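Local coordinates for DNA mismatch repair protein PMS1 (Saccharomyces cerevisiae, PDB 3H4L), which acts in DNA mismatch repair and probably binds and hydrolyses ATP through an N-terminal GHKL-type ATPase domain, at residues B[39-44]-B[62-67]; B[120-125]-B[139-144]; B[281-286]-B[314-319]. All coordinates share one frame; numbering follows the deposited sequence.

Interaction 1. Residues B[39-44]-B[62-67]; sequences DANANQ and NGDGID. With ANP (phosphoaminophosphonic acid-adenylate ester), chain E.
Asn-62 holds residues 39-44 through both ends of its side-chain amide. OD1 accepts two backbone N-H groups. Asn-43 N comes in the carbonyl plane, on a lone pair of OD1, at 2.9 Å. Gln-44 N reaches the same OD1 at 3.1 Å, tilted from that plane. At the other end, Asn-62 ND2 gives a nearly straight bond to Asn-43 OD1 (2.6 Å, 169°). This bond lies in the amide plane of Asn-62 but arrives above the carbonyl plane of Asn-43, because the two amides stand almost at right angles (84°). Asn-62 CG sits between its own backbone N and carbonyl carbon (chi1 54°), and this brings the amide over to Asn-43. Three bonds therefore fix its rotation.

A second polar group joins the other end of the contact. Asp-64 N bonds to Ala-40 O in the carbonyl plane at 2.9 Å. Beside it, Asn-41 ND2 donates to Asp-64 OD1 at 2.7 Å, meeting the carboxylate from above its plane. A full CB on Gly-63 would run into Ala-40 O, so the close backbone approach suits glycine.

The segments belong to the ATPase fold shared with DNA gyrase B and Hsp90. Residues 39-44 lead from the end of helix 26-39 into strand 44-50, and residues 62-67 follow strand 56-61. The second loop carries the DxGxG motif of GHKL ATPases, here Asp-61 to Gly-65, and the Asp-61 carboxylate bonds both the nucleotide and Gly-63 N.

Van der Waals contacts are few. Ala-42 CB rests against Asn-62 OD1 and Gly-63 N. Around the adenine of the bound ATP analogue, Ala-40 CB lies 3.6 Å from ANP N1, and Ile-66 CG1 lies 3.4 Å from ANP N3. Ile-66 also packs on Leu-74, another pocket residue.

Interaction 2. Residues B[120-125]-B[139-144]; sequences PKADKL and TSRNKG
Arg-141 CG stands between its own backbone N and carbonyl carbon (chi1 69°), which lays this methylene against Ala-122 CB at 3.5 Å. The chain then bends at chi3 (-85°) and turns the guanidinium back over its own loop. There Arg-141 NE bonds to Asn-142 O at 2.8 Å. NH2 bonds to Lys-143 O at 3.1 Å, with that oxygen in the guanidinium plane, and NH2 also bonds to Asp-61 O. Gly-144 C lies above one face of the guanidinium, offset toward its rim.

The backbones form the end of an antiparallel beta hairpin, strands 121-127 and 133-140, at the edge of the eight-stranded sheet. Ala-122 and Thr-139 are a hydrogen-bonded pair. Ala-122 N gives to Thr-139 O at 2.8 Å, and Thr-139 N gives to Ala-122 O at 3.0 Å. Past the last strand residue, Arg-141 N still reaches Pro-120 O at 3.1 Å. Pro-120 follows a cis peptide bond. Lys-124 CB touches Thr-139 OG1 loosely.

Across the hairpin, the binding is therefore backbone pairing plus one methyl-to-methylene contact. NE and NH2 of Arg-141 give their bonds to backbone carbonyls, and those bonds probably hold the turn into strand 144-150 in shape.

Interaction 3. Residues B[281-286]-B[314-319]; sequences DRQFIY and PAVFLN
Pro-314 O takes a hydrogen bond from the side chain of Gln-283. NE2 reaches it at 2.9 Å, almost straight (167°) and in the carbonyl plane. Gln-283 CG lies anti to its carbonyl carbon (chi1 -44°), and the chain runs extended from there to the proline. NE2 also bonds to Asn-302 OD1, so this one amide joins the strand start to helix 295-306. With an alanine here, Pro-314 O would probably lose this partner, and Asn-302 its hydrogen bond from the same amide.

Ala-315 CA makes a C-H contact to Arg-282 O. The same oxygen accepts Val-316 N at 2.9 Å, the first bond of a parallel pairing. Val-316 CG2 packs on Gln-283 CB, and Val-316 O takes Phe-284 N at 2.7 Å. That oxygen also lies at the edge of the Phe-284 ring.

Phe-317 turns to the other face. Its ring runs beside that of Phe-284, rim to rim, with planes 9° apart and centroids 5.5 Å apart. CE2 touches Phe-284 CD1 at 3.4 Å, and CZ meets the Arg-282 CG methylene. Leu-318 N bonds to Phe-284 O, and Leu-318 O to Tyr-286 N at 2.7 Å. Asn-319 OD1 lies against Tyr-286 CB while accepting Lys-289 N; its ND2 bonds to Glu-321.

The strands form a beta-alpha-beta crossover through helix 295-306 in the second, S5-clan domain. That helix covers the face of Gln-283 and Ile-285. Helices 167-184 and 213-221 cover the phenylalanine face, where Tyr-286 OH bonds to Gly-180 O. Strand 283-287 is outermost within this chain, and strand 261-269 flanks 316-321.

From the N terminus, interaction 1 comes first. It closes a loop of 17 residues that holds most of the two strands 44-50 and 56-61, bringing the end of helix 26-39 to the loop after the second strand. Interaction 2 then closes the hairpin of 121-127 and 133-140 at the edge of the same sheet. Interaction 3 closes the longer crossover through helix 295-306 in the second sheet. The three follow in series, with none nested or crossed. Interactions 1 and 2 touch, where Lys-143 packs on Asn-62 and Gly-63, and both belong to the ATPase region. Interaction 3 lies across the chain's centre, about 27 Å from interaction 1 between centres.

Interaction 1. Residues B[39-44]-B[62-67]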
# COMPACT_ATOMS: atom_id res chain seq x y z
N ASP B 39 -16.44 6.10 -17.26
CA ASP B 39 -17.36 6.18 -18.40
C ASP B 39 -18.54 5.23 -18.21
O ASP B 39 -19.61 5.43 -18.78
CB ASP B 39 -16.68 5.80 -19.73
CG ASP B 39 -15.65 6.82 -20.19
OD1 ASP B 39 -15.85 8.02 -19.95
OD2 ASP B 39 -14.65 6.40 -20.82
N ALA B 40 -18.32 4.18 -17.43
CA ALA B 40 -19.36 3.19 -17.19
C ALA B 40 -20.28 3.59 -16.03
O ALA B 40 -21.08 2.79 -15.56
CB ALA B 40 -18.73 1.83 -16.92
N ASN B 41 -20.14 4.83 -15.58
CA ASN B 41 -20.98 5.34 -14.51
C ASN B 41 -20.82 4.55 -13.23
O ASN B 41 -21.81 4.18 -12.59
CB ASN B 41 -22.44 5.30 -14.96
CG ASN B 41 -22.64 5.97 -16.29
OD1 ASN B 41 -22.37 7.16 -16.44
ND2 ASN B 41 -23.13 5.21 -17.27
N ALA B 42 -19.57 4.28 -12.87
CA ALA B 42 -19.29 3.56 -11.64
C ALA B 42 -19.14 4.61 -10.56
O ALA B 42 -18.74 5.73 -10.85
CB ALA B 42 -18.01 2.77 -11.77
N ASN B 43 -19.49 4.27 -9.33
CA ASN B 43 -19.32 5.20 -8.22
C ASN B 43 -18.33 4.55 -7.26
O ASN B 43 -17.94 5.14 -6.25
CB ASN B 43 -20.65 5.50 -7.50
CG ASN B 43 -21.37 4.25 -7.05
OD1 ASN B 43 -20.77 3.34 -6.46
ND2 ASN B 43 -22.68 4.21 -7.31
N GLN B 44 -17.92 3.33 -7.60
CA GLN B 44 -16.94 2.63 -6.80
C GLN B 44 -15.86 2.00 -7.68
O GLN B 44 -16.14 1.19 -8.57
CB GLN B 44 -17.60 1.54 -5.94
CG GLN B 44 -16.81 1.26 -4.68
CD GLN B 44 -17.39 0.15 -3.82
OE1 GLN B 44 -18.60 0.11 -3.56
NE2 GLN B 44 -16.52 -0.75 -3.35
N ASN B 62 -18.45 -0.79 -10.28
CA ASN B 62 -19.84 -1.22 -10.19
C ASN B 62 -20.64 -0.48 -11.28
O ASN B 62 -21.81 -0.15 -11.10
CB ASN B 62 -20.39 -0.91 -8.80
CG ASN B 62 -20.22 0.54 -8.40
OD1 ASN B 62 -19.66 1.35 -9.16
ND2 ASN B 62 -20.70 0.89 -7.20
N GLY B 63 -19.99 -0.25 -12.41
CA GLY B 63 -20.65 0.45 -13.50
C GLY B 63 -21.70 -0.37 -14.23
O GLY B 63 -22.09 -1.45 -13.78
N ASP B 64 -22.13 0.14 -15.37
CA ASP B 64 -23.15 -0.49 -16.19
C ASP B 64 -22.77 -1.84 -16.78
O ASP B 64 -23.64 -2.56 -17.25
CB ASP B 64 -23.56 0.46 -17.31
CG ASP B 64 -24.08 1.78 -16.78
OD1 ASP B 64 -24.21 2.74 -17.58
OD2 ASP B 64 -24.37 1.86 -15.57
N GLY B 65 -21.48 -2.19 -16.76
CA GLY B 65 -21.07 -3.47 -17.31
C GLY B 65 -21.06 -3.48 -18.83
O GLY B 65 -21.43 -2.49 -19.45
N ILE B 66 -20.64 -4.59 -19.43
CA ILE B 66 -20.55 -4.69 -20.88
C ILE B 66 -21.69 -5.51 -21.49
O ILE B 66 -21.96 -6.62 -21.04
CB ILE B 66 -19.22 -5.36 -21.30
CG1 ILE B 66 -18.04 -4.62 -20.68
CG2 ILE B 66 -19.10 -5.39 -22.83
CD1 ILE B 66 -16.75 -5.43 -20.69
N ASP B 67 -22.32 -4.99 -22.53
CA ASP B 67 -23.40 -5.72 -23.17
C ASP B 67 -22.86 -7.01 -23.79
O ASP B 67 -21.91 -7.00 -24.56
CB ASP B 67 -24.04 -4.85 -24.26
CG ASP B 67 -25.23 -5.53 -24.93
OD1 ASP B 67 -26.15 -4.79 -25.33
OD2 ASP B 67 -25.24 -6.77 -25.09
PG ANP E . -11.60 5.86 -25.24
O1G ANP E . -10.84 4.97 -24.35
O2G ANP E . -12.42 6.80 -24.51
O3G ANP E . -10.77 6.60 -26.25
PB ANP E . -13.35 3.62 -25.51
O1B ANP E . -14.52 3.34 -26.40
O2B ANP E . -13.62 3.68 -24.09
N3B ANP E . -12.60 4.92 -26.08
PA ANP E . -11.61 1.38 -24.86
O1A ANP E . -11.11 2.10 -23.70
O2A ANP E . -10.73 0.44 -25.61
O3A ANP E . -12.33 2.44 -25.81
O5' ANP E . -12.74 0.34 -24.42
C5' ANP E . -13.86 0.32 -25.21
C4' ANP E . -15.10 -0.48 -25.05
O4' ANP E . -14.93 -1.49 -24.04
C3' ANP E . -15.96 0.61 -24.50
O3' ANP E . -16.49 1.40 -25.57
C2' ANP E . -16.92 -0.15 -23.64
O2' ANP E . -18.03 -0.50 -24.46
C1' ANP E . -16.03 -1.34 -23.15
N9 ANP E . -15.41 -1.24 -21.79
C8 ANP E . -14.08 -1.14 -21.39
N7 ANP E . -13.86 -1.07 -20.11
C5 ANP E . -15.14 -1.13 -19.59
C6 ANP E . -15.69 -1.11 -18.25
N6 ANP E . -14.91 -1.03 -17.18
N1 ANP E . -17.07 -1.19 -18.04
C2 ANP E . -17.92 -1.28 -19.12
N3 ANP E . -17.51 -1.31 -20.42
C4 ANP E . -16.12 -1.22 -20.60

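Interaction 2. Residues B[120-125]-B[139-144]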
# COMPACT_ATOMS: atom_id res chain seq x y z
N PRO B 120 -26.93 -11.39 -10.69
CA PRO B 120 -25.54 -11.80 -10.49
C PRO B 120 -25.00 -12.72 -11.58
O PRO B 120 -23.91 -13.27 -11.45
CB PRO B 120 -25.60 -12.50 -9.14
CG PRO B 120 -26.87 -13.27 -9.28
CD PRO B 120 -27.83 -12.24 -9.89
N LYS B 121 -25.77 -12.91 -12.65
CA LYS B 121 -25.31 -13.76 -13.75
C LYS B 121 -24.18 -12.99 -14.40
O LYS B 121 -24.35 -11.82 -14.74
CB LYS B 121 -26.42 -14.02 -14.78
CG LYS B 121 -25.91 -14.71 -16.05
CD LYS B 121 -27.05 -15.26 -16.89
CE LYS B 121 -26.53 -16.04 -18.10
NZ LYS B 121 -25.99 -15.16 -19.18
N ALA B 122 -23.04 -13.63 -14.57
CA ALA B 122 -21.90 -12.94 -15.17
C ALA B 122 -21.06 -13.85 -16.04
O ALA B 122 -21.24 -15.07 -16.05
CB ALA B 122 -21.04 -12.32 -14.07
N ASP B 123 -20.14 -13.24 -16.77
CA ASP B 123 -19.25 -13.97 -17.65
C ASP B 123 -17.79 -13.58 -17.41
O ASP B 123 -17.49 -12.47 -16.96
CB ASP B 123 -19.61 -13.69 -19.11
CG ASP B 123 -20.99 -14.19 -19.48
OD1 ASP B 123 -21.19 -15.43 -19.53
OD2 ASP B 123 -21.87 -13.33 -19.70
N LYS B 124 -16.90 -14.51 -17.71
CA LYS B 124 -15.47 -14.28 -17.58
C LYS B 124 -14.96 -14.50 -18.98
O LYS B 124 -15.18 -15.56 -19.56
CB LYS B 124 -14.84 -15.28 -16.62
CG LYS B 124 -13.34 -15.15 -16.51
CD LYS B 124 -12.88 -15.60 -15.14
CE LYS B 124 -11.49 -16.17 -15.22
NZ LYS B 124 -11.51 -17.30 -16.18
N LEU B 125 -14.30 -13.49 -19.52
CA LEU B 125 -13.78 -13.56 -20.88
C LEU B 125 -12.26 -13.50 -20.93
O LEU B 125 -11.63 -12.70 -20.23
CB LEU B 125 -14.37 -12.43 -21.70
CG LEU B 125 -15.90 -12.37 -21.73
CD1 LEU B 125 -16.35 -10.97 -22.10
CD2 LEU B 125 -16.43 -13.39 -22.71
N THR B 139 -19.94 -17.33 -14.56
CA THR B 139 -19.59 -16.95 -13.20
C THR B 139 -20.64 -15.98 -12.67
O THR B 139 -21.63 -15.72 -13.34
CB THR B 139 -18.24 -16.20 -13.16
OG1 THR B 139 -17.31 -16.86 -14.01
CG2 THR B 139 -17.67 -16.18 -11.74
N SER B 140 -20.40 -15.45 -11.49
CA SER B 140 -21.32 -14.49 -10.91
C SER B 140 -20.54 -13.31 -10.38
O SER B 140 -19.35 -13.42 -10.10
CB SER B 140 -22.08 -15.11 -9.74
OG SER B 140 -21.25 -15.21 -8.59
N ARG B 141 -21.22 -12.19 -10.24
CA ARG B 141 -20.64 -10.98 -9.68
C ARG B 141 -21.67 -9.87 -9.68
O ARG B 141 -22.57 -9.87 -10.52
CB ARG B 141 -19.38 -10.54 -10.45
CG ARG B 141 -19.57 -10.01 -11.85
CD ARG B 141 -18.47 -8.98 -12.15
NE ARG B 141 -18.83 -7.65 -11.66
CZ ARG B 141 -17.96 -6.71 -11.29
NH1 ARG B 141 -16.66 -6.94 -11.32
NH2 ARG B 141 -18.41 -5.53 -10.89
N ASN B 142 -21.56 -8.95 -8.72
CA ASN B 142 -22.50 -7.85 -8.64
C ASN B 142 -22.36 -7.00 -9.90
O ASN B 142 -21.44 -7.22 -10.71
CB ASN B 142 -22.21 -6.99 -7.40
CG ASN B 142 -22.17 -7.81 -6.12
OD1 ASN B 142 -22.93 -8.76 -5.95
ND2 ASN B 142 -21.28 -7.43 -5.20
N LYS B 143 -23.26 -6.05 -10.08
CA LYS B 143 -23.23 -5.18 -11.25
C LYS B 143 -21.84 -4.58 -11.43
O LYS B 143 -21.17 -4.24 -10.46
CB LYS B 143 -24.26 -4.05 -11.11
CG LYS B 143 -24.51 -3.27 -12.40
CD LYS B 143 -25.34 -2.02 -12.14
CE LYS B 143 -24.61 -1.05 -11.20
NZ LYS B 143 -25.31 0.25 -11.00
N GLY B 144 -21.39 -4.47 -12.68
CA GLY B 144 -20.08 -3.89 -12.90
C GLY B 144 -19.16 -4.72 -13.77
O GLY B 144 -19.56 -5.70 -14.40

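Interaction 3. Residues B[281-286]-B[314-319]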
# COMPACT_ATOMS: atom_id res chain seq x y z
N ASP B 281 5.84 19.32 -7.80
CA ASP B 281 5.48 17.91 -7.77
C ASP B 281 4.04 17.62 -7.38
O ASP B 281 3.61 16.47 -7.42
CB ASP B 281 6.42 17.14 -6.83
CG ASP B 281 6.17 17.47 -5.36
OD1 ASP B 281 6.68 16.73 -4.49
OD2 ASP B 281 5.46 18.46 -5.08
N ARG B 282 3.30 18.65 -6.99
CA ARG B 282 1.93 18.44 -6.58
C ARG B 282 0.96 19.43 -7.22
O ARG B 282 0.35 20.25 -6.54
CB ARG B 282 1.83 18.52 -5.05
CG ARG B 282 0.52 18.00 -4.46
CD ARG B 282 0.57 17.92 -2.94
NE ARG B 282 1.63 17.03 -2.46
CZ ARG B 282 1.78 16.64 -1.20
NH1 ARG B 282 0.93 17.04 -0.25
NH2 ARG B 282 2.78 15.83 -0.88
N GLN B 283 0.82 19.34 -8.55
CA GLN B 283 -0.06 20.24 -9.27
C GLN B 283 -1.10 19.49 -10.13
O GLN B 283 -0.75 18.76 -11.06
CB GLN B 283 0.78 21.19 -10.14
CG GLN B 283 2.01 21.76 -9.43
CD GLN B 283 2.65 22.93 -10.17
OE1 GLN B 283 2.90 22.87 -11.37
NE2 GLN B 283 2.93 24.01 -9.44
N PHE B 284 -2.38 19.68 -9.81
CA PHE B 284 -3.48 19.03 -10.54
C PHE B 284 -4.48 20.06 -11.08
O PHE B 284 -4.92 20.96 -10.35
CB PHE B 284 -4.27 18.08 -9.62
CG PHE B 284 -3.43 16.99 -9.02
CD1 PHE B 284 -2.67 17.23 -7.89
CD2 PHE B 284 -3.42 15.72 -9.57
CE1 PHE B 284 -1.89 16.22 -7.33
CE2 PHE B 284 -2.65 14.70 -9.01
CZ PHE B 284 -1.89 14.95 -7.89
N ILE B 285 -4.84 19.92 -12.35
CA ILE B 285 -5.80 20.83 -12.98
C ILE B 285 -6.88 20.03 -13.68
O ILE B 285 -6.59 19.07 -14.40
CB ILE B 285 -5.14 21.68 -14.05
CG1 ILE B 285 -4.48 20.73 -15.05
CG2 ILE B 285 -4.16 22.65 -13.42
CD1 ILE B 285 -3.64 21.36 -16.07
N TYR B 286 -8.11 20.46 -13.50
CA TYR B 286 -9.22 19.76 -14.12
C TYR B 286 -10.16 20.69 -14.87
O TYR B 286 -10.41 21.82 -14.47
CB TYR B 286 -10.03 19.02 -13.06
CG TYR B 286 -9.23 18.22 -12.07
CD1 TYR B 286 -8.60 18.84 -11.00
CD2 TYR B 286 -9.18 16.83 -12.15
CE1 TYR B 286 -7.95 18.10 -10.03
CE2 TYR B 286 -8.53 16.08 -11.19
CZ TYR B 286 -7.93 16.71 -10.13
OH TYR B 286 -7.37 15.96 -9.12
N PRO B 314 3.70 26.45 -6.12
CA PRO B 314 2.40 26.22 -5.47
C PRO B 314 1.81 24.84 -5.68
O PRO B 314 1.94 24.24 -6.75
CB PRO B 314 1.53 27.29 -6.09
CG PRO B 314 2.03 27.31 -7.51
CD PRO B 314 3.54 27.27 -7.34
N ALA B 315 1.15 24.33 -4.64
CA ALA B 315 0.46 23.05 -4.75
C ALA B 315 -0.86 23.45 -5.43
O ALA B 315 -1.50 24.42 -5.03
CB ALA B 315 0.20 22.47 -3.37
N VAL B 316 -1.26 22.71 -6.46
CA VAL B 316 -2.47 23.06 -7.19
C VAL B 316 -3.55 21.98 -7.27
O VAL B 316 -3.26 20.81 -7.47
CB VAL B 316 -2.15 23.48 -8.63
CG1 VAL B 316 -3.39 24.11 -9.27
CG2 VAL B 316 -0.97 24.42 -8.63
N PHE B 317 -4.79 22.43 -7.13
CA PHE B 317 -5.97 21.59 -7.21
C PHE B 317 -7.08 22.51 -7.71
O PHE B 317 -7.90 23.00 -6.94
CB PHE B 317 -6.36 21.05 -5.83
CG PHE B 317 -5.29 20.25 -5.17
CD1 PHE B 317 -4.55 20.79 -4.12
CD2 PHE B 317 -5.01 18.95 -5.59
CE1 PHE B 317 -3.54 20.06 -3.50
CE2 PHE B 317 -4.00 18.21 -4.97
CZ PHE B 317 -3.27 18.76 -3.93
N LEU B 318 -7.09 22.75 -9.02
CA LEU B 318 -8.09 23.64 -9.57
C LEU B 318 -8.95 23.02 -10.65
O LEU B 318 -8.45 22.38 -11.57
CB LEU B 318 -7.42 24.89 -10.13
CG LEU B 318 -6.61 25.67 -9.10
CD1 LEU B 318 -6.07 26.92 -9.76
CD2 LEU B 318 -7.49 26.03 -7.92
N ASN B 319 -10.25 23.23 -10.52
CA ASN B 319 -11.18 22.71 -11.51
C ASN B 319 -11.77 23.87 -12.29
O ASN B 319 -12.30 24.81 -11.70
CB ASN B 319 -12.32 21.93 -10.84
CG ASN B 319 -13.33 21.41 -11.86
OD1 ASN B 319 -13.02 20.53 -12.68
ND2 ASN B 319 -14.54 21.95 -11.82